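Local coordinates for TrwG component of type IV secretion system (Bartonella birtlesii, PDB 4JF8), which probably serves as a VirB8-family component of a bacterial type IV secretion system, the chain here being its soluble NTF2-like part without the transmembrane helix, at residues Asn50-Ile64 against Arg93-Val107. Numbering follows the deposited sequence.
Sequences NQYVLNRETYDYDTI and RDKVLSNKARITVKV. With EDO (1,2-ethanediol), chain C; EDO (1,2-ethanediol), chain E.
Y59 and I103 pair their backbones in a single antiparallel bridge, a compact example of how one two-bonded rung can fasten the loop after a helix to the edge of a sheet. Y59 N gives to I103 O at 3.0 Å and I103 N to Y59 O at 2.8 Å. Followed outward, the Y59 side chain rests its CB on I103 CB; CG then leaves anti to the backbone N (chi1 -176°), which carries the ring against helix 93-97. L97 CD1 lies over one ring face, a CH-pi contact 4.0 Å from the centroid, while CD1 of the ring meets the R93 methylenes. On the other long side CD2 and CE2 pass A101 O, which approaches in the ring plane. At the tip, OH donates to S98 O at 2.7 Å, tilted 16° from the carbonyl plane, tying the phenol to the type II' turn L97-K100. In one of two Y61 conformers, N99 CB of the same turn lies over a face of that ring, a CH-pi contact 3.6 Å from its centroid.

R102, extended from CG to NE, runs alongside D60 and, in one of two conformers, divides its guanidinium between two salt bridges: NE to D60 OD1, the hydrogen bond weak, and NH2 to D62 OD2 at 3.0 Å, from above that carboxylate's plane. D60 OD1 also takes D62 N in an Asx turn, which probably helps fix the D62 backbone. Water bridges T58 OG1 to V105 N.

Before T58, helix segment 50-57 runs nearly antiparallel to strand segment 101-107 (162°), its L54 CD2 wedged against V105 and V107. The strand pairs with 117-128 along its other edge; V53 and E57 also touch Y169 and T171 of strand 164-173, E57 OE2 being hydrogen-bonded to Y169 OH.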
loop_
_atom_site.group_PDB
_atom_site.type_symbol
_atom_site.label_atom_id
_atom_site.label_comp_id
_atom_site.label_asym_id
_atom_site.label_seq_id
_atom_site.Cartn_x
_atom_site.Cartn_y
_atom_site.Cartn_z
ATOM N N ASN A 50 3.317 -6.811 8.233
ATOM C CA ASN A 50 2.075 -6.076 8.414
ATOM C C ASN A 50 1.333 -5.917 7.084
ATOM O O ASN A 50 0.118 -6.157 6.992
ATOM C CB ASN A 50 2.389 -4.710 9.036
ATOM C CG ASN A 50 1.161 -3.917 9.377
ATOM O OD1 ASN A 50 0.346 -4.357 10.193
ATOM N ND2 ASN A 50 1.036 -2.716 8.808
ATOM N N GLN A 51 2.056 -5.491 6.054
ATOM C CA GLN A 51 1.432 -5.322 4.749
ATOM C C GLN A 51 0.835 -6.652 4.304
ATOM O O GLN A 51 -0.278 -6.706 3.764
ATOM C CB GLN A 51 2.472 -4.874 3.733
ATOM C CG GLN A 51 1.866 -4.632 2.362
ATOM C CD GLN A 51 2.828 -4.036 1.344
ATOM O OE1 GLN A 51 3.072 -4.610 0.285
ATOM N NE2 GLN A 51 3.386 -2.896 1.670
ATOM N N TYR A 52 1.549 -7.754 4.529
ATOM C CA TYR A 52 1.065 -9.049 4.107
ATOM C C TYR A 52 -0.230 -9.451 4.806
ATOM O O TYR A 52 -1.207 -9.817 4.146
ATOM C CB TYR A 52 2.138 -10.131 4.315
ATOM C CG TYR A 52 1.785 -11.422 3.605
ATOM C CD1 TYR A 52 2.009 -11.539 2.234
ATOM C CD2 TYR A 52 1.157 -12.487 4.264
ATOM C CE1 TYR A 52 1.664 -12.685 1.538
ATOM C CE2 TYR A 52 0.813 -13.635 3.575
ATOM C CZ TYR A 52 1.047 -13.721 2.213
ATOM O OH TYR A 52 0.719 -14.903 1.550
ATOM N N VAL A 53 -0.245 -9.376 6.128
ATOM C CA VAL A 53 -1.414 -9.796 6.871
ATOM C C VAL A 53 -2.605 -8.904 6.540
ATOM O O VAL A 53 -3.721 -9.390 6.341
ATOM C CB VAL A 53 -1.134 -9.874 8.388
ATOM C CG1 VAL A 53 -2.429 -10.120 9.152
ATOM C CG2 VAL A 53 -0.143 -10.997 8.687
ATOM N N LEU A 54 -2.393 -7.595 6.477
ATOM C CA LEU A 54 -3.506 -6.700 6.173
ATOM C C LEU A 54 -4.056 -6.995 4.787
ATOM O O LEU A 54 -5.278 -7.003 4.581
ATOM C CB LEU A 54 -3.083 -5.232 6.266
ATOM C CG LEU A 54 -2.842 -4.710 7.686
ATOM C CD1 LEU A 54 -2.359 -3.272 7.629
ATOM C CD2 LEU A 54 -4.116 -4.815 8.522
ATOM N N ASN A 55 -3.193 -7.195 3.806
ATOM C CA ASN A 55 -3.689 -7.389 2.439
ATOM C C ASN A 55 -4.302 -8.763 2.230
ATOM O O ASN A 55 -5.236 -8.891 1.440
ATOM C CB ASN A 55 -2.607 -7.087 1.408
ATOM C CG ASN A 55 -2.453 -5.614 1.174
ATOM O OD1 ASN A 55 -3.168 -5.035 0.353
ATOM N ND2 ASN A 55 -1.526 -4.990 1.858
ATOM N N ARG A 56 -3.830 -9.763 2.948
ATOM C CA ARG A 56 -4.325 -11.128 2.757
ATOM C C ARG A 56 -5.627 -11.377 3.507
ATOM O O ARG A 56 -6.525 -12.048 2.995
ATOM C CB ARG A 56 -3.264 -12.148 3.180
ATOM C CG ARG A 56 -3.756 -13.577 3.015
ATOM C CD ARG A 56 -2.669 -14.599 3.007
ATOM N NE ARG A 56 -3.194 -15.964 3.018
ATOM C CZ ARG A 56 -2.517 -17.050 2.669
ATOM N NH1 ARG A 56 -1.280 -16.972 2.181
ATOM N NH2 ARG A 56 -3.094 -18.243 2.775
ATOM N N GLU A 57 -5.719 -10.847 4.719
ATOM C CA GLU A 57 -6.850 -11.164 5.589
ATOM C C GLU A 57 -8.020 -10.191 5.435
ATOM O O GLU A 57 -9.154 -10.525 5.747
ATOM C CB GLU A 57 -6.401 -11.221 7.062
ATOM C CG GLU A 57 -5.371 -12.298 7.375
ATOM C CD GLU A 57 -5.866 -13.709 7.122
ATOM O OE1 GLU A 57 -7.090 -13.967 7.219
ATOM O OE2 GLU A 57 -5.016 -14.570 6.828
ATOM N N THR A 58 -7.763 -8.979 4.975
ATOM C CA THR A 58 -8.846 -8.019 4.737
ATOM C C THR A 58 -9.735 -8.480 3.616
ATOM O O THR A 58 -9.224 -8.949 2.590
ATOM C CB THR A 58 -8.279 -6.634 4.363
ATOM O OG1 THR A 58 -7.583 -6.084 5.486
ATOM C CG2 THR A 58 -9.376 -5.677 3.918
ATOM N N TYR A 59 -11.049 -8.384 3.804
ATOM C CA TYR A 59 -11.969 -8.532 2.679
ATOM C C TYR A 59 -12.726 -7.239 2.536
ATOM O O TYR A 59 -13.492 -6.859 3.419
ATOM C CB TYR A 59 -12.964 -9.716 2.835
ATOM C CG TYR A 59 -13.782 -9.816 1.583
ATOM C CD1 TYR A 59 -13.320 -10.500 0.484
ATOM C CD2 TYR A 59 -15.007 -9.153 1.478
ATOM C CE1 TYR A 59 -14.036 -10.548 -0.686
ATOM C CE2 TYR A 59 -15.735 -9.184 0.300
ATOM C CZ TYR A 59 -15.247 -9.896 -0.773
ATOM O OH TYR A 59 -15.936 -9.937 -1.974
ATOM N N ASP A 60 -12.537 -6.559 1.412
ATOM C CA ASP A 60 -13.227 -5.294 1.183
ATOM C C ASP A 60 -13.319 -5.146 -0.315
ATOM O O ASP A 60 -12.305 -4.964 -0.975
ATOM C CB ASP A 60 -12.454 -4.144 1.833
ATOM C CG ASP A 60 -13.156 -2.803 1.723
ATOM O OD1 ASP A 60 -14.080 -2.647 0.918
ATOM O OD2 ASP A 60 -12.705 -1.904 2.480
ATOM N N TYR A 61 -14.523 -5.187 -0.860
ATOM C CA TYR A 61 -14.757 -5.078 -2.292
ATOM C C TYR A 61 -14.106 -3.828 -2.873
ATOM O O TYR A 61 -13.655 -3.830 -4.023
ATOM C CB TYR A 61 -16.266 -5.027 -2.497
ATOM C CG TYR A 61 -16.774 -5.174 -3.902
ATOM C CD1 TYR A 61 -16.846 -6.424 -4.496
ATOM C CD2 TYR A 61 -17.230 -4.071 -4.616
ATOM C CE1 TYR A 61 -17.340 -6.574 -5.776
ATOM C CE2 TYR A 61 -17.726 -4.210 -5.898
ATOM C CZ TYR A 61 -17.776 -5.462 -6.472
ATOM O OH TYR A 61 -18.260 -5.621 -7.751
ATOM N N ASP A 62 -14.077 -2.763 -2.079
ATOM C CA ASP A 62 -13.487 -1.489 -2.513
ATOM C C ASP A 62 -11.991 -1.581 -2.763
ATOM O O ASP A 62 -11.464 -0.773 -3.540
ATOM C CB ASP A 62 -13.732 -0.371 -1.496
ATOM C CG ASP A 62 -15.204 -0.019 -1.337
ATOM O OD1 ASP A 62 -16.018 -0.390 -2.201
ATOM O OD2 ASP A 62 -15.495 0.599 -0.302
ATOM N N THR A 63 -11.290 -2.502 -2.108
ATOM C CA THR A 63 -9.833 -2.582 -2.224
ATOM C C THR A 63 -9.376 -3.977 -2.621
ATOM O O THR A 63 -8.172 -4.235 -2.653
ATOM C CB THR A 63 -9.143 -2.148 -0.925
ATOM O OG1 THR A 63 -9.537 -3.003 0.161
ATOM C CG2 THR A 63 -9.484 -0.695 -0.592
ATOM N N ILE A 64 -10.289 -4.866 -3.001
ATOM C CA ILE A 64 -9.888 -6.263 -3.182
ATOM C C ILE A 64 -8.904 -6.477 -4.347
ATOM O O ILE A 64 -8.016 -7.319 -4.228
ATOM C CB ILE A 64 -11.092 -7.234 -3.210
ATOM C CG1 ILE A 64 -10.636 -8.680 -3.141
ATOM C CG2 ILE A 64 -11.923 -7.059 -4.458
ATOM C CD1 ILE A 64 -11.792 -9.643 -2.983
ATOM N N ARG A 93 -14.488 -16.683 -1.798
ATOM C CA ARG A 93 -14.860 -15.624 -0.849
ATOM C C ARG A 93 -15.475 -14.404 -1.542
ATOM O O ARG A 93 -16.451 -13.832 -1.040
ATOM C CB ARG A 93 -13.659 -15.224 -0.001
ATOM C CG ARG A 93 -13.971 -14.181 1.060
ATOM C CD ARG A 93 -12.807 -13.933 1.995
ATOM N NE ARG A 93 -12.496 -15.127 2.791
ATOM C CZ ARG A 93 -11.354 -15.334 3.435
ATOM N NH1 ARG A 93 -10.372 -14.457 3.427
ATOM N NH2 ARG A 93 -11.205 -16.484 4.095
ATOM N N ASP A 94 -14.965 -14.036 -2.710
ATOM C CA ASP A 94 -15.541 -12.917 -3.455
ATOM C C ASP A 94 -16.934 -13.222 -3.977
ATOM O O ASP A 94 -17.771 -12.324 -4.047
ATOM C CB ASP A 94 -14.618 -12.454 -4.598
ATOM C CG ASP A 94 -14.365 -13.532 -5.645
ATOM O OD1 ASP A 94 -14.217 -14.712 -5.283
ATOM O OD2 ASP A 94 -14.357 -13.160 -6.834
ATOM N N LYS A 95 -17.193 -14.477 -4.341
ATOM C CA LYS A 95 -18.515 -14.870 -4.834
ATOM C C LYS A 95 -19.513 -14.835 -3.687
ATOM O O LYS A 95 -20.665 -14.388 -3.841
ATOM C CB LYS A 95 -18.459 -16.290 -5.415
ATOM N N VAL A 96 -19.089 -15.304 -2.523
ATOM C CA VAL A 96 -19.971 -15.429 -1.362
ATOM C C VAL A 96 -20.251 -14.075 -0.688
ATOM O O VAL A 96 -21.396 -13.750 -0.359
ATOM C CB VAL A 96 -19.400 -16.430 -0.340
ATOM C CG1 VAL A 96 -20.255 -16.466 0.914
ATOM C CG2 VAL A 96 -19.292 -17.822 -0.970
ATOM N N LEU A 97 -19.213 -13.279 -0.466
ATOM C CA LEU A 97 -19.374 -11.994 0.199
ATOM C C LEU A 97 -19.682 -10.852 -0.756
ATOM O O LEU A 97 -20.292 -9.882 -0.327
ATOM C CB LEU A 97 -18.137 -11.653 1.031
ATOM C CG LEU A 97 -17.773 -12.674 2.116
ATOM C CD1 LEU A 97 -16.559 -12.177 2.897
ATOM C CD2 LEU A 97 -18.958 -12.953 3.039
ATOM N N SER A 98 -19.253 -10.945 -2.014
ATOM C CA SER A 98 -19.513 -9.902 -2.994
ATOM C C SER A 98 -19.145 -8.527 -2.413
ATOM O O SER A 98 -18.094 -8.347 -1.802
ATOM C CB SER A 98 -20.987 -9.992 -3.428
ATOM O OG SER A 98 -21.304 -9.080 -4.463
ATOM N N ASN A 99 -20.017 -7.548 -2.591
ATOM C CA ASN A 99 -19.826 -6.257 -1.953
ATOM C C ASN A 99 -20.777 -6.109 -0.778
ATOM O O ASN A 99 -21.068 -4.986 -0.354
ATOM C CB ASN A 99 -20.033 -5.117 -2.946
ATOM C CG ASN A 99 -21.453 -5.024 -3.455
ATOM O OD1 ASN A 99 -22.222 -5.973 -3.382
ATOM N ND2 ASN A 99 -21.799 -3.858 -4.000
ATOM N N LYS A 100 -21.228 -7.233 -0.224
ATOM C CA LYS A 100 -22.239 -7.212 0.823
ATOM C C LYS A 100 -21.678 -7.466 2.211
ATOM O O LYS A 100 -22.413 -7.541 3.178
ATOM C CB LYS A 100 -23.319 -8.238 0.486
ATOM C CG LYS A 100 -24.045 -7.962 -0.846
ATOM C CD LYS A 100 -24.634 -6.557 -0.888
ATOM C CE LYS A 100 -25.596 -6.348 -2.061
ATOM N NZ LYS A 100 -24.916 -6.182 -3.372
ATOM N N ALA A 101 -20.360 -7.587 2.325
ATOM C CA ALA A 101 -19.718 -7.670 3.635
ATOM C C ALA A 101 -18.277 -7.275 3.509
ATOM O O ALA A 101 -17.680 -7.444 2.438
ATOM C CB ALA A 101 -19.793 -9.079 4.178
ATOM N N ARG A 102 -17.740 -6.786 4.622
ATOM C CA ARG A 102 -16.314 -6.510 4.765
ATOM C C ARG A 102 -15.815 -7.352 5.927
ATOM O O ARG A 102 -16.551 -7.580 6.888
ATOM C CB ARG A 102 -16.060 -5.036 5.099
ATOM C CG ARG A 102 -16.166 -4.075 3.943
ATOM C CD ARG A 102 -15.607 -2.694 4.269
ATOM N NE ARG A 102 -15.857 -1.759 3.182
ATOM C CZ ARG A 102 -16.984 -1.070 3.071
ATOM N NH1 ARG A 102 -17.895 -1.186 4.013
ATOM N NH2 ARG A 102 -17.173 -0.243 2.053
ATOM N N ILE A 103 -14.568 -7.782 5.841
ATOM C CA ILE A 103 -13.843 -8.377 6.965
ATOM C C ILE A 103 -12.730 -7.398 7.279
ATOM O O ILE A 103 -11.829 -7.191 6.463
ATOM C CB ILE A 103 -13.291 -9.770 6.667
ATOM C CG1 ILE A 103 -14.410 -10.773 6.368
ATOM C CG2 ILE A 103 -12.508 -10.261 7.897
ATOM C CD1 ILE A 103 -13.922 -12.110 5.872
ATOM N N THR A 104 -12.835 -6.782 8.437
ATOM C CA THR A 104 -11.892 -5.760 8.865
ATOM C C THR A 104 -10.868 -6.355 9.812
ATOM O O THR A 104 -11.208 -7.149 10.690
ATOM C CB THR A 104 -12.654 -4.576 9.448
ATOM O OG1 THR A 104 -13.628 -4.166 8.464
ATOM C CG2 THR A 104 -11.730 -3.426 9.709
ATOM N N VAL A 105 -9.613 -5.976 9.599
ATOM C CA VAL A 105 -8.464 -6.585 10.273
ATOM C C VAL A 105 -7.773 -5.534 11.119
ATOM O O VAL A 105 -7.494 -4.426 10.633
ATOM C CB VAL A 105 -7.466 -7.121 9.235
ATOM C CG1 VAL A 105 -6.212 -7.666 9.915
ATOM C CG2 VAL A 105 -8.116 -8.178 8.363
ATOM N N LYS A 106 -7.442 -5.894 12.355
ATOM C CA LYS A 106 -6.621 -5.065 13.256
ATOM C C LYS A 106 -5.436 -5.896 13.726
ATOM O O LYS A 106 -5.600 -6.906 14.422
ATOM C CB LYS A 106 -7.413 -4.624 14.487
ATOM N N VAL A 107 -4.245 -5.491 13.320
ATOM C CA VAL A 107 -3.006 -6.141 13.775
ATOM C C VAL A 107 -2.657 -5.593 15.149
ATOM O O VAL A 107 -2.570 -4.389 15.337
ATOM C CB VAL A 107 -1.856 -5.929 12.775
ATOM C CG1 VAL A 107 -0.552 -6.451 13.357
ATOM C CG2 VAL A 107 -2.147 -6.614 11.444
HETATM C C1 EDO C . -8.284 -10.286 0.395
HETATM O O1 EDO C . -8.364 -11.562 1.053
HETATM C C2 EDO C . -7.503 -10.401 -0.884
HETATM O O2 EDO C . -6.167 -10.600 -0.526
HETATM C C1 EDO E . -16.330 -16.259 3.500
HETATM O O1 EDO E . -15.182 -16.921 2.961
HETATM C C2 EDO E . -15.890 -15.519 4.758
HETATM O O2 EDO E . -15.345 -16.444 5.705
HETATM O O HOH W 1 -8.274 -15.559 5.019
HETATM O O HOH W 2 -10.328 -11.730 3.202
HETATM O O HOH W 3 -8.848 -4.480 7.233
HETATM O O HOH W 4 -16.930 -5.535 0.624
#